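Local structure of cytosol aminopeptidase (Coxiella burnetii, 3IJ3) at residues Glu334-Ala346 / Ile429-Asp441. The protein probably acts as a manganese-dependent metalloaminopeptidase of the M17 family, removing amino acids from the N-termini of peptides. Sequence-based numbering, arbitrary orientation.
With LI (lithium ion), chain C; SO4 (sulfate ion), chain D; SO4 (sulfate ion), chain F; EDO (1,2-ethanediol), chain I.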
loop_
_atom_site.group_PDB
_atom_site.type_symbol
_atom_site.label_atom_id
_atom_site.label_comp_id
_atom_site.label_asym_id
_atom_site.label_seq_id
_atom_site.Cartn_x
_atom_site.Cartn_y
_atom_site.Cartn_z
ATOM N N GLU A 334 -4.759 -19.622 -11.097
ATOM C CA GLU A 334 -5.030 -20.268 -12.403
ATOM C C GLU A 334 -4.473 -21.684 -12.524
ATOM O O GLU A 334 -4.962 -22.504 -13.321
ATOM C CB GLU A 334 -4.418 -19.420 -13.552
ATOM C CG GLU A 334 -2.911 -19.611 -13.880
ATOM C CD GLU A 334 -1.968 -19.221 -12.762
ATOM O OE1 GLU A 334 -2.356 -18.387 -11.936
ATOM O OE2 GLU A 334 -0.833 -19.765 -12.705
ATOM N N GLY A 335 -3.415 -21.966 -11.776
ATOM C CA GLY A 335 -2.750 -23.275 -11.870
ATOM C C GLY A 335 -3.684 -24.419 -11.534
ATOM O O GLY A 335 -3.732 -25.437 -12.228
ATOM N N ARG A 336 -4.420 -24.259 -10.461
ATOM C CA ARG A 336 -5.368 -25.306 -10.039
ATOM C C ARG A 336 -6.488 -25.479 -11.060
ATOM O O ARG A 336 -7.027 -26.578 -11.213
ATOM C CB ARG A 336 -5.917 -24.976 -8.657
ATOM C CG ARG A 336 -6.872 -23.810 -8.610
ATOM C CD ARG A 336 -7.022 -23.190 -7.213
ATOM N NE ARG A 336 -5.789 -22.580 -6.741
ATOM C CZ ARG A 336 -5.687 -21.901 -5.590
ATOM N NH1 ARG A 336 -6.733 -21.752 -4.775
ATOM N NH2 ARG A 336 -4.526 -21.395 -5.229
ATOM N N VAL A 337 -6.857 -24.374 -11.736
ATOM C CA VAL A 337 -7.929 -24.412 -12.771
ATOM C C VAL A 337 -7.485 -25.271 -13.978
ATOM O O VAL A 337 -8.236 -26.161 -14.422
ATOM C CB VAL A 337 -8.368 -23.001 -13.194
ATOM C CG1 VAL A 337 -9.402 -23.041 -14.350
ATOM C CG2 VAL A 337 -8.933 -22.216 -11.984
ATOM N N VAL A 338 -6.251 -25.060 -14.451
ATOM C CA VAL A 338 -5.768 -25.844 -15.596
ATOM C C VAL A 338 -5.503 -27.284 -15.176
ATOM O O VAL A 338 -5.781 -28.212 -15.949
ATOM C CB VAL A 338 -4.586 -25.201 -16.352
ATOM C CG1 VAL A 338 -4.977 -23.739 -16.739
ATOM C CG2 VAL A 338 -3.261 -25.240 -15.551
ATOM N N LEU A 339 -5.007 -27.474 -13.958
ATOM C CA LEU A 339 -4.761 -28.833 -13.434
ATOM C C LEU A 339 -6.056 -29.636 -13.303
ATOM O O LEU A 339 -6.048 -30.844 -13.488
ATOM C CB LEU A 339 -4.041 -28.788 -12.087
ATOM C CG LEU A 339 -2.568 -28.412 -12.161
ATOM C CD1 LEU A 339 -2.002 -28.197 -10.747
ATOM C CD2 LEU A 339 -1.768 -29.469 -12.926
ATOM N N ALA A 340 -7.157 -28.967 -12.965
ATOM C CA ALA A 340 -8.463 -29.641 -12.817
ATOM C C ALA A 340 -8.857 -30.421 -14.065
ATOM O O ALA A 340 -9.376 -31.537 -13.967
ATOM C CB ALA A 340 -9.573 -28.624 -12.451
ATOM N N ASP A 341 -8.623 -29.836 -15.238
ATOM C CA ASP A 341 -8.914 -30.527 -16.488
ATOM C C ASP A 341 -7.971 -31.698 -16.741
ATOM O O ASP A 341 -8.400 -32.740 -17.232
ATOM C CB ASP A 341 -8.870 -29.571 -17.672
ATOM C CG ASP A 341 -10.205 -28.888 -17.931
ATOM O OD1 ASP A 341 -11.185 -29.156 -17.203
ATOM O OD2 ASP A 341 -10.277 -28.129 -18.926
ATOM N N ALA A 342 -6.690 -31.530 -16.426
ATOM C CA ALA A 342 -5.723 -32.614 -16.628
ATOM C C ALA A 342 -6.073 -33.755 -15.687
ATOM O O ALA A 342 -6.017 -34.916 -16.068
ATOM C CB ALA A 342 -4.269 -32.117 -16.390
ATOM N N LEU A 343 -6.419 -33.426 -14.444
ATOM C CA LEU A 343 -6.811 -34.452 -13.467
ATOM C C LEU A 343 -8.090 -35.196 -13.856
ATOM O O LEU A 343 -8.169 -36.430 -13.697
ATOM C CB LEU A 343 -6.921 -33.873 -12.039
ATOM C CG LEU A 343 -5.645 -33.451 -11.347
ATOM C CD1 LEU A 343 -5.985 -32.639 -10.078
ATOM C CD2 LEU A 343 -4.709 -34.633 -11.026
ATOM N N ALA A 344 -9.086 -34.467 -14.361
ATOM C CA ALA A 344 -10.343 -35.052 -14.818
ATOM C C ALA A 344 -10.053 -36.064 -15.928
ATOM O O ALA A 344 -10.693 -37.126 -16.011
ATOM C CB ALA A 344 -11.317 -33.950 -15.316
ATOM N N GLU A 345 -9.090 -35.741 -16.779
ATOM C CA GLU A 345 -8.680 -36.667 -17.841
ATOM C C GLU A 345 -7.954 -37.889 -17.271
ATOM O O GLU A 345 -8.237 -39.032 -17.659
ATOM C CB GLU A 345 -7.787 -35.947 -18.843
ATOM C CG GLU A 345 -7.229 -36.840 -19.956
ATOM C CD GLU A 345 -8.273 -37.390 -20.917
ATOM O OE1 GLU A 345 -9.485 -37.108 -20.790
ATOM O OE2 GLU A 345 -7.862 -38.137 -21.835
ATOM N N ALA A 346 -7.022 -37.660 -16.348
ATOM C CA ALA A 346 -6.257 -38.737 -15.735
ATOM C C ALA A 346 -7.158 -39.771 -15.045
ATOM O O ALA A 346 -6.927 -40.977 -15.150
ATOM C CB ALA A 346 -5.255 -38.159 -14.704
ATOM N N ILE A 429 -3.606 -25.284 1.545
ATOM C CA ILE A 429 -4.636 -26.287 1.759
ATOM C C ILE A 429 -5.749 -26.022 0.784
ATOM O O ILE A 429 -6.299 -26.943 0.185
ATOM C CB ILE A 429 -5.164 -26.268 3.178
ATOM C CG1 ILE A 429 -4.042 -26.729 4.116
ATOM C CG2 ILE A 429 -6.417 -27.191 3.334
ATOM C CD1 ILE A 429 -4.343 -26.486 5.592
ATOM N N THR A 430 -6.082 -24.739 0.618
ATOM C CA THR A 430 -7.167 -24.359 -0.264
ATOM C C THR A 430 -6.973 -24.892 -1.704
ATOM O O THR A 430 -7.906 -25.476 -2.279
ATOM C CB THR A 430 -7.378 -22.776 -0.209
ATOM O OG1 THR A 430 -7.656 -22.390 1.143
ATOM C CG2 THR A 430 -8.567 -22.377 -1.101
ATOM N N ALA A 431 -5.786 -24.734 -2.286
ATOM C CA ALA A 431 -5.513 -25.204 -3.643
ATOM C C ALA A 431 -5.658 -26.722 -3.795
ATOM O O ALA A 431 -6.225 -27.240 -4.776
ATOM C CB ALA A 431 -4.146 -24.765 -4.105
ATOM N N ALA A 432 -5.113 -27.434 -2.819
ATOM C CA ALA A 432 -5.166 -28.874 -2.788
ATOM C C ALA A 432 -6.603 -29.354 -2.643
ATOM O O ALA A 432 -6.992 -30.334 -3.298
ATOM C CB ALA A 432 -4.273 -29.414 -1.627
ATOM N N LEU A 433 -7.397 -28.689 -1.799
ATOM C CA LEU A 433 -8.818 -29.085 -1.618
ATOM C C LEU A 433 -9.589 -28.832 -2.890
ATOM O O LEU A 433 -10.528 -29.553 -3.210
ATOM C CB LEU A 433 -9.545 -28.332 -0.487
ATOM C CG LEU A 433 -9.301 -28.664 0.954
ATOM C CD1 LEU A 433 -10.003 -27.600 1.851
ATOM C CD2 LEU A 433 -9.739 -30.093 1.292
ATOM N N PHE A 434 -9.221 -27.772 -3.604
ATOM C CA PHE A 434 -9.859 -27.485 -4.881
ATOM C C PHE A 434 -9.645 -28.688 -5.839
ATOM O O PHE A 434 -10.580 -29.243 -6.389
ATOM C CB PHE A 434 -9.277 -26.213 -5.505
ATOM C CG PHE A 434 -9.847 -25.909 -6.861
ATOM C CD1 PHE A 434 -11.012 -25.130 -6.995
ATOM C CD2 PHE A 434 -9.266 -26.426 -7.990
ATOM C CE1 PHE A 434 -11.555 -24.866 -8.260
ATOM C CE2 PHE A 434 -9.797 -26.175 -9.255
ATOM C CZ PHE A 434 -10.952 -25.389 -9.396
ATOM N N LEU A 435 -8.397 -29.083 -6.008
ATOM C CA LEU A 435 -8.047 -30.183 -6.886
ATOM C C LEU A 435 -8.720 -31.502 -6.487
ATOM O O LEU A 435 -9.080 -32.305 -7.351
ATOM C CB LEU A 435 -6.526 -30.349 -6.956
ATOM C CG LEU A 435 -5.738 -29.192 -7.622
ATOM C CD1 LEU A 435 -4.239 -29.384 -7.392
ATOM C CD2 LEU A 435 -6.059 -29.137 -9.078
ATOM N N GLN A 436 -8.909 -31.716 -5.181
ATOM C CA GLN A 436 -9.526 -32.920 -4.698
ATOM C C GLN A 436 -10.942 -33.083 -5.242
ATOM O O GLN A 436 -11.428 -34.195 -5.337
ATOM C CB GLN A 436 -9.540 -32.963 -3.174
ATOM C CG GLN A 436 -10.038 -34.268 -2.613
ATOM C CD GLN A 436 -9.929 -34.338 -1.111
ATOM O OE1 GLN A 436 -10.032 -33.313 -0.412
ATOM N NE2 GLN A 436 -9.753 -35.545 -0.595
ATOM N N HIS A 437 -11.606 -31.986 -5.576
ATOM C CA HIS A 437 -12.971 -32.086 -6.155
ATOM C C HIS A 437 -12.973 -32.832 -7.478
ATOM O O HIS A 437 -14.030 -33.321 -7.903
ATOM C CB HIS A 437 -13.584 -30.708 -6.387
ATOM C CG HIS A 437 -14.052 -30.039 -5.136
ATOM N ND1 HIS A 437 -13.191 -29.449 -4.242
ATOM C CD2 HIS A 437 -15.297 -29.853 -4.636
ATOM C CE1 HIS A 437 -13.882 -28.927 -3.243
ATOM N NE2 HIS A 437 -15.160 -29.158 -3.456
ATOM N N PHE A 438 -11.798 -32.949 -8.101
ATOM C CA PHE A 438 -11.652 -33.594 -9.436
ATOM C C PHE A 438 -11.073 -34.998 -9.397
ATOM O O PHE A 438 -10.941 -35.663 -10.447
ATOM C CB PHE A 438 -10.850 -32.667 -10.344
ATOM C CG PHE A 438 -11.517 -31.329 -10.523
ATOM C CD1 PHE A 438 -12.425 -31.140 -11.562
ATOM C CD2 PHE A 438 -11.313 -30.290 -9.613
ATOM C CE1 PHE A 438 -13.107 -29.929 -11.719
ATOM C CE2 PHE A 438 -12.000 -29.071 -9.758
ATOM C CZ PHE A 438 -12.911 -28.901 -10.817
ATOM N N VAL A 439 -10.768 -35.473 -8.194
ATOM C CA VAL A 439 -10.179 -36.805 -8.028
ATOM C C VAL A 439 -10.878 -37.656 -6.978
ATOM O O VAL A 439 -10.911 -37.300 -5.796
ATOM C CB VAL A 439 -8.699 -36.688 -7.593
ATOM C CG1 VAL A 439 -8.059 -38.094 -7.522
ATOM C CG2 VAL A 439 -7.906 -35.814 -8.552
ATOM N N SER A 440 -11.429 -38.791 -7.407
ATOM C CA SER A 440 -12.073 -39.730 -6.505
ATOM C C SER A 440 -11.158 -40.169 -5.356
ATOM O O SER A 440 -9.960 -40.399 -5.562
ATOM C CB SER A 440 -12.468 -40.996 -7.268
ATOM O OG SER A 440 -13.027 -41.953 -6.389
ATOM N N ASP A 441 -11.724 -40.312 -4.153
ATOM C CA ASP A 441 -10.964 -40.846 -3.014
ATOM C C ASP A 441 -10.508 -42.282 -3.284
ATOM O O ASP A 441 -9.600 -42.783 -2.596
ATOM C CB ASP A 441 -11.796 -40.846 -1.721
ATOM C CG ASP A 441 -11.962 -39.464 -1.113
ATOM O OD1 ASP A 441 -11.205 -38.529 -1.455
ATOM O OD2 ASP A 441 -12.859 -39.335 -0.257
HETATM LI LI LI C . 0.532 -19.437 -11.375
HETATM S S SO4 D . -2.315 -21.861 -8.388
HETATM O O1 SO4 D . -2.108 -20.818 -9.385
HETATM O O2 SO4 D . -3.700 -22.323 -8.562
HETATM O O3 SO4 D . -1.318 -22.884 -8.643
HETATM O O4 SO4 D . -2.151 -21.314 -7.025
HETATM S S SO4 F . -6.013 -19.484 -2.019
HETATM O O1 SO4 F . -5.458 -18.132 -2.092
HETATM O O2 SO4 F . -7.238 -19.587 -2.808
HETATM O O3 SO4 F . -5.074 -20.503 -2.443
HETATM O O4 SO4 F . -6.334 -19.741 -0.611
HETATM C C1 EDO I . -18.064 -25.878 -1.669
HETATM O O1 EDO I . -18.905 -26.694 -0.850
HETATM C C2 EDO I . -16.930 -26.701 -2.262
HETATM O O2 EDO I . -17.187 -28.108 -2.149
HETATM O O HOH W 1 -0.227 -19.007 -9.667
#
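Helices 335-346 and 429-436 run nearly side by side in the same sense, their axes 9.7 Å apart at closest approach and crossing at -28°. Ala-340, small enough for close approach, lays its CB over the centre of the Phe-438 ring, a CH-pi contact 3.5 Å from the centroid. Leu-435, whose branched end suits a largely apolar hole, enters as a knob among Arg-336, Leu-339, Ala-340 and Leu-343; its CD2 lies 3.6 Å from Leu-343 CD1, the two leucines crossing at about a right angle. Both helices belong to the M17 catalytic domain, where helix 335-346 also packs on strands 244-252 and 295-305 of its central sheet. On its N-terminal side lies the metal site: Glu-334 OE2 binds lithium at 1.9 Å, with Asp-255, Asp-273 and a water. Arg-336, the reciprocal knob, pairs apolar methylenes with a charged end: CG sits over the Phe-434 face, while Ala-431 CB covers one guanidinium face. The bend at chi3 (65°) helps bring the guanidinium edge to two sulfates, one near Gly-335, the other beside Thr-430. O2 of the former accepts the N-H groups of Arg-336 N and NE; Gly-335, lacking a CB that would strike this sulfate, donates its backbone N-H to its O1.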